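Local coordinates for protein 6-phosphogluconolactonase (Leishmania braziliensis, PDB 3CH7) that probably hydrolyses 6-phosphogluconolactone to 6-phosphogluconate, the second step of the oxidative pentose phosphate pathway, at residues E11-M16 and G45-R50; I208-H213 and D247-V252. All blocks are in the same frame, centred on the assembly; numbering follows the deposited sequence.

Contact 1 of 2, residues E11-M16 and G45-R50; sequences ENLSQM and GSTPKR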
loop_
_atom_site.group_PDB
_atom_site.type_symbol
_atom_site.label_atom_id
_atom_site.label_comp_id
_atom_site.label_asym_id
_atom_site.label_seq_id
_atom_site.Cartn_x
_atom_site.Cartn_y
_atom_site.Cartn_z
ATOM N N GLU A 11 -1.872 -12.916 17.432
ATOM C CA GLU A 11 -2.574 -14.173 17.690
ATOM C C GLU A 11 -3.773 -14.329 16.754
ATOM O O GLU A 11 -4.049 -15.392 16.220
ATOM C CB GLU A 11 -2.974 -14.210 19.187
ATOM C CG GLU A 11 -1.737 -14.096 20.153
ATOM C CD GLU A 11 -2.058 -14.199 21.655
ATOM O OE1 GLU A 11 -2.536 -13.220 22.263
ATOM O OE2 GLU A 11 -1.754 -15.250 22.246
ATOM N N ASN A 12 -4.466 -13.219 16.547
ATOM C CA ASN A 12 -5.660 -13.183 15.672
ATOM C C ASN A 12 -5.689 -11.873 14.820
ATOM O O ASN A 12 -4.882 -10.945 15.062
ATOM C CB ASN A 12 -6.939 -13.375 16.515
ATOM C CG ASN A 12 -7.038 -12.402 17.652
ATOM O OD1 ASN A 12 -7.094 -11.199 17.443
ATOM N ND2 ASN A 12 -7.074 -12.913 18.885
ATOM N N LEU A 13 -6.570 -11.826 13.814
ATOM C CA LEU A 13 -6.662 -10.661 12.901
ATOM C C LEU A 13 -7.133 -9.396 13.628
ATOM O O LEU A 13 -6.820 -8.278 13.228
ATOM C CB LEU A 13 -7.590 -10.933 11.708
ATOM C CG LEU A 13 -7.149 -11.664 10.424
ATOM C CD1 LEU A 13 -8.345 -11.705 9.446
ATOM C CD2 LEU A 13 -5.954 -11.016 9.703
ATOM N N SER A 14 -7.856 -9.583 14.721
ATOM C CA SER A 14 -8.328 -8.470 15.536
ATOM C C SER A 14 -7.177 -7.736 16.213
ATOM O O SER A 14 -7.210 -6.520 16.367
ATOM C CB SER A 14 -9.335 -8.987 16.576
ATOM O OG SER A 14 -10.175 -10.042 16.054
ATOM N N GLN A 15 -6.157 -8.492 16.640
ATOM C CA GLN A 15 -4.954 -7.931 17.301
ATOM C C GLN A 15 -4.174 -7.202 16.246
ATOM O O GLN A 15 -3.693 -6.104 16.479
ATOM C CB GLN A 15 -4.107 -9.061 17.909
ATOM C CG GLN A 15 -3.060 -8.621 18.932
ATOM C CD GLN A 15 -2.310 -9.802 19.624
ATOM O OE1 GLN A 15 -2.344 -10.979 19.178
ATOM N NE2 GLN A 15 -1.623 -9.466 20.736
ATOM N N MET A 16 -4.068 -7.825 15.078
ATOM C CA MET A 16 -3.417 -7.208 13.903
ATOM C C MET A 16 -4.090 -5.876 13.547
ATOM O O MET A 16 -3.429 -4.869 13.383
ATOM C CB MET A 16 -3.433 -8.146 12.662
ATOM C CG MET A 16 -2.346 -9.237 12.645
ATOM S SD MET A 16 -2.552 -10.622 11.457
ATOM C CE MET A 16 -2.653 -9.728 9.892
ATOM N N GLY A 45 -7.689 -6.381 0.034
ATOM C CA GLY A 45 -7.820 -7.721 0.653
ATOM C C GLY A 45 -8.463 -7.848 2.037
ATOM O O GLY A 45 -8.643 -6.883 2.773
ATOM N N SER A 46 -8.803 -9.068 2.418
ATOM C CA SER A 46 -9.553 -9.287 3.672
ATOM C C SER A 46 -8.840 -8.747 4.911
ATOM O O SER A 46 -9.461 -8.466 5.982
ATOM C CB SER A 46 -9.835 -10.795 3.882
ATOM O OG SER A 46 -8.661 -11.542 4.214
ATOM N N THR A 47 -7.521 -8.669 4.747
ATOM C CA THR A 47 -6.585 -8.386 5.811
ATOM C C THR A 47 -6.922 -6.998 6.350
ATOM O O THR A 47 -7.348 -6.871 7.526
ATOM C CB THR A 47 -5.105 -8.547 5.222
ATOM O OG1 THR A 47 -5.116 -9.504 4.133
ATOM C CG2 THR A 47 -4.109 -8.959 6.296
ATOM N N PRO A 48 -6.785 -5.947 5.490
ATOM C CA PRO A 48 -7.186 -4.595 5.889
ATOM C C PRO A 48 -8.713 -4.292 5.941
ATOM O O PRO A 48 -9.078 -3.325 6.583
ATOM C CB PRO A 48 -6.520 -3.707 4.821
ATOM C CG PRO A 48 -6.522 -4.524 3.655
ATOM C CD PRO A 48 -6.137 -5.896 4.174
ATOM N N LYS A 49 -9.561 -5.076 5.275
ATOM C CA LYS A 49 -11.037 -4.881 5.353
ATOM C C LYS A 49 -11.512 -4.596 6.785
ATOM O O LYS A 49 -12.237 -3.625 7.045
ATOM C CB LYS A 49 -11.790 -6.073 4.719
ATOM C CG LYS A 49 -13.325 -6.082 4.901
ATOM C CD LYS A 49 -14.024 -7.054 3.911
ATOM C CE LYS A 49 -15.230 -7.897 4.535
ATOM N NZ LYS A 49 -16.084 -7.180 5.578
ATOM N N ARG A 50 -10.956 -5.347 7.724
ATOM C CA ARG A 50 -11.319 -5.267 9.117
ATOM C C ARG A 50 -10.814 -4.080 9.818
ATOM O O ARG A 50 -11.516 -3.487 10.615
ATOM C CB ARG A 50 -10.863 -6.540 9.825
ATOM C CG ARG A 50 -11.797 -7.648 9.430
ATOM C CD ARG A 50 -11.398 -8.949 9.999
ATOM N NE ARG A 50 -11.348 -8.975 11.471
ATOM C CZ ARG A 50 -11.215 -10.118 12.139
ATOM N NH1 ARG A 50 -11.157 -11.256 11.469
ATOM N NH2 ARG A 50 -11.174 -10.121 13.454
#
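L13 faces T47 with their CA atoms 7.4 Å apart, and S14 faces R50 at 7.8 Å, so two helix starts meet at side-chain distance, with no backbone bond between them. G45 occupies the N-cap position of one helix. At the other, N12 caps with its side chain: OD1 accepts from Q15 N at 3.0 Å, a bent bond (139° at the hydrogen).

R50 supplies most of the contact from its side. The R50 and L13 side chains cross at about a right angle, and the bend at chi3 (60°) turns a guanidinium face to L13 CB, which stands 3.6 Å above the plane and toward the rim, while L13 CD1 approaches R50 NH1 at 3.5 Å. S14 OG sits at the guanidinium edge, 2.8 Å from R50 NH2, but the angle is too poor for a hydrogen bond. In one of two M16 conformers, and so less certainly, methyl meets methyl, M16 CE to T47 CG2 at 4.0 Å.

M16 and Q15 also rest on C10, and P48 on S43, in the loops that enter the two helices. The contact thus joins the first turns of helices 13-29 and 46-64, which follow strands 6-9 and 38-42 of the central sheet.

Contact 2 of 2, residues I208-H213 and D247-V252; sequences IQYAKH and DCRGSV. Unlike the reference sequence in segment 208-213: Y210 (reference His).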
loop_
_atom_site.group_PDB
_atom_site.type_symbol
_atom_site.label_atom_id
_atom_site.label_comp_id
_atom_site.label_asym_id
_atom_site.label_seq_id
_atom_site.Cartn_x
_atom_site.Cartn_y
_atom_site.Cartn_z
ATOM N N ILE A 208 7.128 4.425 -1.481
ATOM C CA ILE A 208 7.069 3.580 -0.250
ATOM C C ILE A 208 8.293 3.870 0.617
ATOM O O ILE A 208 8.165 4.143 1.816
ATOM C CB ILE A 208 6.842 2.052 -0.631
ATOM C CG1 ILE A 208 5.438 1.868 -1.251
ATOM C CG2 ILE A 208 7.027 1.093 0.636
ATOM C CD1 ILE A 208 5.219 0.608 -2.110
ATOM N N GLN A 209 9.465 3.939 -0.019
ATOM C CA GLN A 209 10.742 4.248 0.689
ATOM C C GLN A 209 10.911 5.667 1.178
ATOM O O GLN A 209 11.772 5.921 1.993
ATOM C CB GLN A 209 11.960 3.850 -0.174
ATOM C CG GLN A 209 11.958 2.375 -0.557
ATOM C CD GLN A 209 13.008 2.056 -1.549
ATOM O OE1 GLN A 209 13.409 2.908 -2.276
ATOM N NE2 GLN A 209 13.432 0.818 -1.614
ATOM N N TYR A 210 10.103 6.616 0.726
ATOM C CA TYR A 210 10.097 7.956 1.371
ATOM C C TYR A 210 8.921 8.186 2.361
ATOM O O TYR A 210 8.824 9.248 2.969
ATOM C CB TYR A 210 10.084 9.045 0.296
ATOM C CG TYR A 210 11.410 9.252 -0.422
ATOM C CD1 TYR A 210 12.442 9.941 0.193
ATOM C CD2 TYR A 210 11.597 8.825 -1.722
ATOM C CE1 TYR A 210 13.641 10.186 -0.461
ATOM C CE2 TYR A 210 12.795 9.046 -2.387
ATOM C CZ TYR A 210 13.802 9.750 -1.761
ATOM O OH TYR A 210 15.009 9.948 -2.398
ATOM N N ALA A 211 8.032 7.201 2.545
ATOM C CA ALA A 211 6.923 7.305 3.520
ATOM C C ALA A 211 7.444 7.375 4.937
ATOM O O ALA A 211 8.496 6.812 5.273
ATOM C CB ALA A 211 5.926 6.118 3.361
ATOM N N LYS A 212 6.724 8.098 5.775
ATOM C CA LYS A 212 7.125 8.250 7.159
ATOM C C LYS A 212 7.000 6.937 7.986
ATOM O O LYS A 212 7.880 6.628 8.767
ATOM C CB LYS A 212 6.407 9.451 7.803
ATOM C CG LYS A 212 6.695 10.808 7.118
ATOM C CD LYS A 212 5.873 11.943 7.775
ATOM C CE LYS A 212 5.709 13.256 6.889
ATOM N NZ LYS A 212 5.014 14.407 7.629
ATOM N N HIS A 213 5.912 6.194 7.794
ATOM C CA HIS A 213 5.625 4.928 8.482
ATOM C C HIS A 213 5.103 3.941 7.418
ATOM O O HIS A 213 4.202 4.298 6.619
ATOM C CB HIS A 213 4.543 5.131 9.562
ATOM C CG HIS A 213 4.776 6.307 10.469
ATOM N ND1 HIS A 213 4.171 7.537 10.277
ATOM C CD2 HIS A 213 5.514 6.429 11.600
ATOM C CE1 HIS A 213 4.555 8.370 11.229
ATOM N NE2 HIS A 213 5.372 7.725 12.043
ATOM N N ASP A 247 15.194 -0.794 2.431
ATOM C CA ASP A 247 15.719 0.540 2.179
ATOM C C ASP A 247 14.766 1.652 2.401
ATOM O O ASP A 247 14.992 2.773 1.916
ATOM C CB ASP A 247 16.313 0.631 0.766
ATOM C CG ASP A 247 17.500 -0.249 0.610
ATOM O OD1 ASP A 247 18.300 -0.351 1.576
ATOM O OD2 ASP A 247 17.601 -0.877 -0.452
ATOM N N CYS A 248 13.724 1.378 3.169
ATOM C CA CYS A 248 12.785 2.403 3.492
ATOM C C CYS A 248 13.515 3.409 4.344
ATOM O O CYS A 248 14.295 3.018 5.213
ATOM C CB CYS A 248 11.552 1.812 4.268
ATOM S SG CYS A 248 10.422 0.988 3.177
ATOM N N ARG A 249 13.167 4.690 4.206
ATOM C CA ARG A 249 13.720 5.745 5.125
ATOM C C ARG A 249 12.877 6.021 6.352
ATOM O O ARG A 249 13.350 6.662 7.292
ATOM C CB ARG A 249 13.871 7.101 4.423
ATOM C CG ARG A 249 15.067 7.250 3.567
ATOM C CD ARG A 249 14.836 6.775 2.197
ATOM N NE ARG A 249 15.557 7.592 1.209
ATOM C CZ ARG A 249 15.677 7.250 -0.069
ATOM N NH1 ARG A 249 15.104 6.139 -0.517
ATOM N NH2 ARG A 249 16.364 8.008 -0.906
ATOM N N GLY A 250 11.602 5.661 6.306
ATOM C CA GLY A 250 10.753 5.753 7.480
ATOM C C GLY A 250 10.787 4.451 8.272
ATOM O O GLY A 250 11.510 3.506 7.931
ATOM N N SER A 251 10.003 4.426 9.336
ATOM C CA SER A 251 9.789 3.235 10.123
ATOM C C SER A 251 9.054 2.169 9.334
ATOM O O SER A 251 8.318 2.470 8.373
ATOM C CB SER A 251 8.954 3.601 11.321
ATOM O OG SER A 251 9.562 4.713 11.972
ATOM N N VAL A 252 9.342 0.915 9.684
ATOM C CA VAL A 252 8.657 -0.228 9.135
ATOM C C VAL A 252 8.175 -1.131 10.308
ATOM O O VAL A 252 8.940 -1.444 11.210
ATOM C CB VAL A 252 9.558 -1.006 8.176
ATOM C CG1 VAL A 252 8.824 -2.187 7.595
ATOM C CG2 VAL A 252 10.055 -0.088 7.060
HETATM O O HOH W 1 9.726 5.017 4.238
#
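Q209 O accepts from R249 N at 2.9 Å, and with 160° at the hydrogen this is the straighter of two direct backbone bonds across the contact. The other runs from S251 N to K212 O at 3.1 Å. It accompanies the parallel pairing of H213 with S251, where strands 213-218 and 251-256 begin side by side; a further backbone bond, S251 with V214, continues the pairing.

Between these two bonds a water bridges the two segments. It accepts from G250 N at 2.9 Å and donates to I208 O at 3.0 Å, a carbonyl that also takes the amide of A211. A211 O lies on the water as well, though at a separation too short to be trusted. G250 is packed tightly against the opposing backbone: its CA makes CH...O contacts of 3.3 Å to both A211 O and K212 O.

R249 bends at chi2 (87°) and again at chi3, which carries its guanidinium back over one face of the Y210 ring. CZ stands 3.9 Å from the ring centroid, a cation-pi pair with the planes 35° apart. Y210 replaces a reference histidine. Its hydroxyl is near R249 NH2, but at an angle that makes no hydrogen bond.

Three side-chain ends bond outside the two segments: Q209 NE2 to F244 O, K212 NZ to D156 in a salt bridge, and, less certainly because H213 has two conformers, H213 ND1 to D156 O. C248 SG adds apolar packing on I208 CG2 at 4.2 Å.

The cross-contact hydrogen bonds thus run through main-chain atoms and one water, consistent with a join between the end of helix 205-210 and this strand entry that is held largely by main-chain polar atoms, with the cation-pi pair packed beside them.

Overall arrangement
Both contacts lie toward the surface of the single chain, with centres about 22 Å apart and nearest atoms about 13 Å apart, and they share no helix or strand. Contact 1 joins two helix beginnings; contact 2 joins a helix exit to a loop and reaches the sheet itself. Chemistry follows place: residues 11-16 and 45-50 bury 237 Å², mainly through side chains, with no hydrogen bond across, whereas 208-213 and 247-252 bury 475 Å² and add backbone hydrogen bonds, a water and a strand pairing. An arginine guanidinium turns a face to its partner in each, an aliphatic carbon in contact 1 and, tilted, an aromatic ring in contact 2. Strand 251-256 lies beside strand 6-9, which precedes contact 1.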